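Local coordinates for ankyrin repeat family protein (Enterococcus faecalis, PDB 3HRA) that is of unknown function but, as an ankyrin repeat protein, probably serves as a scaffold for binding other proteins, at residues H94-L99 with D128-I133; S74-A79 with E86-M91. One frame throughout, in Å; residues are numbered along the deposited sequence.

Interaction 1. Residues H94-L99 with D128-I133; sequences HATPDL and DGREDI
Leu-99 lays its CD1 methyl over the turn at Arg-130. CD1 lies 3.5 Å from the backbone O of Arg-130 and also meets CB, CG and CD of that side chain. The other methyl goes to the next residue: Leu-99 CD2 stands 3.5 Å from Glu-131 OE2. The two branches of one leucine are thus shared between two neighbours on the facing loop.

Arg-130 follows the end of a helix and has positive phi. Its CB points toward residues 94-99. The side chain leaves the backbone extended through chi2, then bends at chi3 (-46°). The bend swings the guanidinium along the facing loop, past Leu-99 to Pro-97. There NH1 gives a weak hydrogen bond to Pro-97 O, 3.1 Å long and far from straight, with 133° at the hydrogen. NH2 rests 3.8 Å from Pro-97 CD. Thr-96 CG2 meets the same group at its edge, near the guanidinium plane, 4.0 Å from NH2. Across this contact the guanidinium has one weak bond to a carbonyl and loose contacts with carbon atoms.

Glu-131 is bent at chi2 (-78°), which brings its carboxylate nearer the Leu-99 side chain. The main polar partner of OE2 is Tyr-76, so the methyl contact is a secondary one.

Both segments are loops that leave the ends of helices, 85-94 and 119-128, in neighbouring parts of the ankyrin stack. Asn-66, from the preceding loop, bonds to the backbone at Thr-96 and Asp-98. Glu-131 also packs on Leu-125 of helix 119-128, and the loop runs on toward helix 143-149.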
# COMPACT_ATOMS: atom_id res chain seq x y z
N HIS A 94 3.97 -14.06 4.10
CA HIS A 94 4.95 -14.36 5.16
C HIS A 94 4.90 -13.46 6.38
O HIS A 94 5.76 -13.54 7.26
CB HIS A 94 6.37 -14.37 4.59
CG HIS A 94 6.60 -15.47 3.61
ND1 HIS A 94 6.49 -15.31 2.25
CD2 HIS A 94 6.89 -16.78 3.80
CE1 HIS A 94 6.74 -16.45 1.64
NE2 HIS A 94 6.99 -17.36 2.57
N ALA A 95 3.89 -12.60 6.44
CA ALA A 95 3.74 -11.69 7.57
C ALA A 95 2.26 -11.40 7.80
O ALA A 95 1.40 -11.86 7.05
CB ALA A 95 4.52 -10.41 7.32
N THR A 96 1.97 -10.65 8.85
CA THR A 96 0.58 -10.39 9.23
C THR A 96 0.35 -8.89 9.29
O THR A 96 0.80 -8.22 10.22
CB THR A 96 0.22 -11.01 10.62
OG1 THR A 96 0.45 -12.43 10.60
CG2 THR A 96 -1.25 -10.73 10.98
N PRO A 97 -0.34 -8.34 8.29
CA PRO A 97 -0.61 -6.89 8.28
C PRO A 97 -1.51 -6.49 9.44
O PRO A 97 -2.42 -7.24 9.81
CB PRO A 97 -1.35 -6.68 6.96
CG PRO A 97 -0.96 -7.87 6.09
CD PRO A 97 -0.78 -9.01 7.05
N ASP A 98 -1.23 -5.33 10.01
CA ASP A 98 -2.05 -4.77 11.09
C ASP A 98 -3.02 -3.77 10.49
O ASP A 98 -2.64 -2.64 10.14
CB ASP A 98 -1.16 -4.07 12.14
CG ASP A 98 -1.95 -3.53 13.35
OD1 ASP A 98 -3.19 -3.43 13.29
OD2 ASP A 98 -1.30 -3.18 14.37
N LEU A 99 -4.29 -4.14 10.37
CA LEU A 99 -5.24 -3.26 9.70
C LEU A 99 -5.79 -2.13 10.59
O LEU A 99 -6.65 -1.35 10.14
CB LEU A 99 -6.37 -4.07 9.06
CG LEU A 99 -5.96 -5.19 8.10
CD1 LEU A 99 -7.19 -5.66 7.33
CD2 LEU A 99 -4.88 -4.75 7.14
N ASP A 128 -6.20 -11.58 -1.40
CA ASP A 128 -5.66 -12.15 -0.16
C ASP A 128 -5.18 -11.10 0.86
O ASP A 128 -4.18 -11.33 1.56
CB ASP A 128 -4.52 -13.14 -0.45
CG ASP A 128 -5.02 -14.49 -0.99
OD1 ASP A 128 -6.05 -15.01 -0.49
OD2 ASP A 128 -4.38 -15.03 -1.92
N GLY A 129 -5.91 -10.00 0.96
CA GLY A 129 -5.51 -8.87 1.77
C GLY A 129 -6.25 -8.59 3.07
O GLY A 129 -5.64 -8.04 3.99
N ARG A 130 -7.54 -8.93 3.15
CA ARG A 130 -8.32 -8.68 4.37
C ARG A 130 -8.81 -7.24 4.43
O ARG A 130 -9.72 -6.90 5.21
CB ARG A 130 -7.48 -9.02 5.60
CG ARG A 130 -8.28 -9.39 6.85
CD ARG A 130 -7.35 -9.47 8.06
NE ARG A 130 -6.14 -10.23 7.77
CZ ARG A 130 -4.97 -10.05 8.39
NH1 ARG A 130 -4.84 -9.12 9.33
NH2 ARG A 130 -3.92 -10.81 8.04
N GLU A 131 -8.21 -6.38 3.60
CA GLU A 131 -8.61 -4.98 3.49
C GLU A 131 -10.11 -4.88 3.17
O GLU A 131 -10.63 -5.61 2.35
CB GLU A 131 -7.81 -4.30 2.37
CG GLU A 131 -6.29 -4.38 2.54
CD GLU A 131 -5.76 -3.39 3.55
OE1 GLU A 131 -6.57 -2.54 3.99
OE2 GLU A 131 -4.56 -3.45 3.91
N ASP A 132 -10.81 -3.97 3.86
CA ASP A 132 -12.22 -3.70 3.60
C ASP A 132 -12.31 -2.84 2.34
O ASP A 132 -11.77 -1.74 2.29
CB ASP A 132 -12.78 -2.95 4.82
CG ASP A 132 -14.23 -2.52 4.64
OD1 ASP A 132 -14.86 -2.83 3.60
OD2 ASP A 132 -14.73 -1.85 5.58
N ILE A 133 -12.97 -3.35 1.30
CA ILE A 133 -13.06 -2.62 0.04
C ILE A 133 -13.80 -1.29 0.22
O ILE A 133 -13.64 -0.36 -0.58
CB ILE A 133 -13.74 -3.51 -1.04
CG1 ILE A 133 -13.57 -2.94 -2.44
CG2 ILE A 133 -15.22 -3.75 -0.71
CD1 ILE A 133 -13.90 -3.97 -3.52

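Interaction 2. Residues S74-A79 with E86-M91; sequences SPYLYA and EILAYM
Met-91 has CG anti to its carbonyl carbon (chi1 -70°) and is extended beyond it. The straight chain carries its sulfur and end methyl across to helix 75-81. Leu-88 instead has CG anti to the backbone N, and this turns its end toward the same helix.

Met-91 SD sits 3.7 Å from Tyr-76 CA and 4.1 Å from Ala-79 CB. It also lies at the edge of the Tyr-76 ring, near its plane, 4.2 Å from CD1. The CE methyl goes further, to 3.6 Å from Pro-75 CB, and meets the Pro-75 carbonyl group as well. Leu-88 CD1 comes obliquely to the Tyr-76 ring, 3.8 Å from CE1.

The two helices pack as a roughly antiparallel pair of the kind that builds the ankyrin fold. Their short segments run at 135° to each other, with axes 9.6 Å apart. The small Ala-79 lies where the backbones are nearest, its CA 5.7 Å from Leu-88 CA. Its CB points to the second helix and also makes a looser contact with Ile-87 CG2. No hydrogen bond crosses between the segments, and the touching residues are all buried.

Ser-74 is the N-cap of helix 75-81. Its OG accepts a nearly straight bond from Leu-77 N. Helices 42-49 and 52-60 pack against the pair, through Pro-75 and Met-91 among others. Helix 119-128 meets Leu-88 and Tyr-76 through Leu-124 and Leu-125.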
# COMPACT_ATOMS: atom_id res chain seq x y z
N SER A 74 4.15 2.47 7.29
CA SER A 74 4.85 1.24 7.61
C SER A 74 5.32 0.64 6.28
O SER A 74 4.89 1.09 5.20
CB SER A 74 3.90 0.27 8.29
OG SER A 74 2.84 -0.06 7.40
N PRO A 75 6.21 -0.37 6.35
CA PRO A 75 6.61 -1.08 5.12
C PRO A 75 5.40 -1.62 4.33
O PRO A 75 5.35 -1.50 3.10
CB PRO A 75 7.48 -2.23 5.66
CG PRO A 75 8.10 -1.65 6.94
CD PRO A 75 6.97 -0.81 7.54
N TYR A 76 4.42 -2.19 5.04
CA TYR A 76 3.20 -2.69 4.41
C TYR A 76 2.38 -1.59 3.72
O TYR A 76 1.99 -1.73 2.56
CB TYR A 76 2.33 -3.40 5.46
CG TYR A 76 1.00 -3.86 4.93
CD1 TYR A 76 0.91 -4.96 4.07
CD2 TYR A 76 -0.17 -3.22 5.30
CE1 TYR A 76 -0.32 -5.38 3.57
CE2 TYR A 76 -1.40 -3.63 4.80
CZ TYR A 76 -1.47 -4.71 3.94
OH TYR A 76 -2.69 -5.14 3.46
N LEU A 77 2.11 -0.50 4.43
CA LEU A 77 1.31 0.57 3.88
C LEU A 77 1.99 1.18 2.66
O LEU A 77 1.32 1.51 1.68
CB LEU A 77 1.06 1.64 4.95
CG LEU A 77 -0.04 1.31 5.97
CD1 LEU A 77 0.01 2.25 7.17
CD2 LEU A 77 -1.43 1.32 5.32
N TYR A 78 3.31 1.31 2.72
CA TYR A 78 4.07 1.90 1.63
C TYR A 78 4.12 0.95 0.43
O TYR A 78 3.89 1.35 -0.72
CB TYR A 78 5.48 2.29 2.10
CG TYR A 78 6.19 3.17 1.09
CD1 TYR A 78 6.09 4.55 1.17
CD2 TYR A 78 6.92 2.61 0.05
CE1 TYR A 78 6.73 5.36 0.24
CE2 TYR A 78 7.57 3.42 -0.89
CZ TYR A 78 7.47 4.78 -0.79
OH TYR A 78 8.11 5.58 -1.72
N ALA A 79 4.41 -0.32 0.68
CA ALA A 79 4.44 -1.31 -0.41
C ALA A 79 3.12 -1.34 -1.19
O ALA A 79 3.11 -1.39 -2.42
CB ALA A 79 4.79 -2.68 0.13
N GLU A 86 5.89 -7.25 -5.86
CA GLU A 86 6.63 -8.42 -5.41
C GLU A 86 6.77 -8.44 -3.89
O GLU A 86 6.56 -9.47 -3.25
CB GLU A 86 8.01 -8.44 -6.09
CG GLU A 86 7.89 -8.41 -7.64
CD GLU A 86 8.04 -7.01 -8.30
OE1 GLU A 86 7.63 -5.92 -7.76
OE2 GLU A 86 8.59 -7.01 -9.44
N ILE A 87 7.15 -7.30 -3.31
CA ILE A 87 7.30 -7.21 -1.87
C ILE A 87 5.96 -7.39 -1.15
O ILE A 87 5.88 -8.11 -0.16
CB ILE A 87 7.98 -5.90 -1.44
CG1 ILE A 87 9.43 -5.87 -1.94
CG2 ILE A 87 7.94 -5.74 0.08
CD1 ILE A 87 10.11 -4.52 -1.74
N LEU A 88 4.90 -6.78 -1.69
CA LEU A 88 3.55 -6.90 -1.14
C LEU A 88 3.08 -8.34 -1.15
O LEU A 88 2.55 -8.83 -0.16
CB LEU A 88 2.56 -6.02 -1.92
CG LEU A 88 1.12 -6.07 -1.42
CD1 LEU A 88 1.04 -5.62 0.04
CD2 LEU A 88 0.22 -5.20 -2.31
N ALA A 89 3.25 -9.01 -2.29
CA ALA A 89 2.90 -10.42 -2.38
C ALA A 89 3.61 -11.25 -1.29
O ALA A 89 3.01 -12.14 -0.67
CB ALA A 89 3.22 -10.96 -3.77
N TYR A 90 4.89 -10.96 -1.08
CA TYR A 90 5.66 -11.66 -0.06
C TYR A 90 5.10 -11.38 1.34
O TYR A 90 4.93 -12.31 2.15
CB TYR A 90 7.14 -11.30 -0.14
CG TYR A 90 8.04 -12.33 0.49
CD1 TYR A 90 8.38 -13.50 -0.18
CD2 TYR A 90 8.56 -12.13 1.78
CE1 TYR A 90 9.22 -14.44 0.40
CE2 TYR A 90 9.39 -13.06 2.36
CZ TYR A 90 9.72 -14.21 1.67
OH TYR A 90 10.55 -15.14 2.25
N MET A 91 4.81 -10.11 1.61
CA MET A 91 4.24 -9.73 2.90
C MET A 91 2.92 -10.44 3.16
O MET A 91 2.69 -10.91 4.27
CB MET A 91 4.02 -8.23 2.96
CG MET A 91 5.30 -7.42 3.02
SD MET A 91 4.91 -5.66 2.95
CE MET A 91 6.48 -4.91 3.40

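How the interactions relate
From the N terminus, interaction 2 comes first. It closes the short turn between helices 75-81 and 85-94. The chain then leaves helix 85-94 through residues 94-99, passes helices 110-115 and 119-128, and returns at 128-133, where interaction 1 closes the longer loop. The two are in series and neither nests in nor crosses the other. Interaction 2 joins two helices that follow each other in the chain, while interaction 1 ties successive loops along the stack. Tyr-76 links them directly: its OH lies 2.6 Å from Glu-131 OE2, a probable hydrogen bond, and its CE1 packs 3.6 Å from Pro-97 CG.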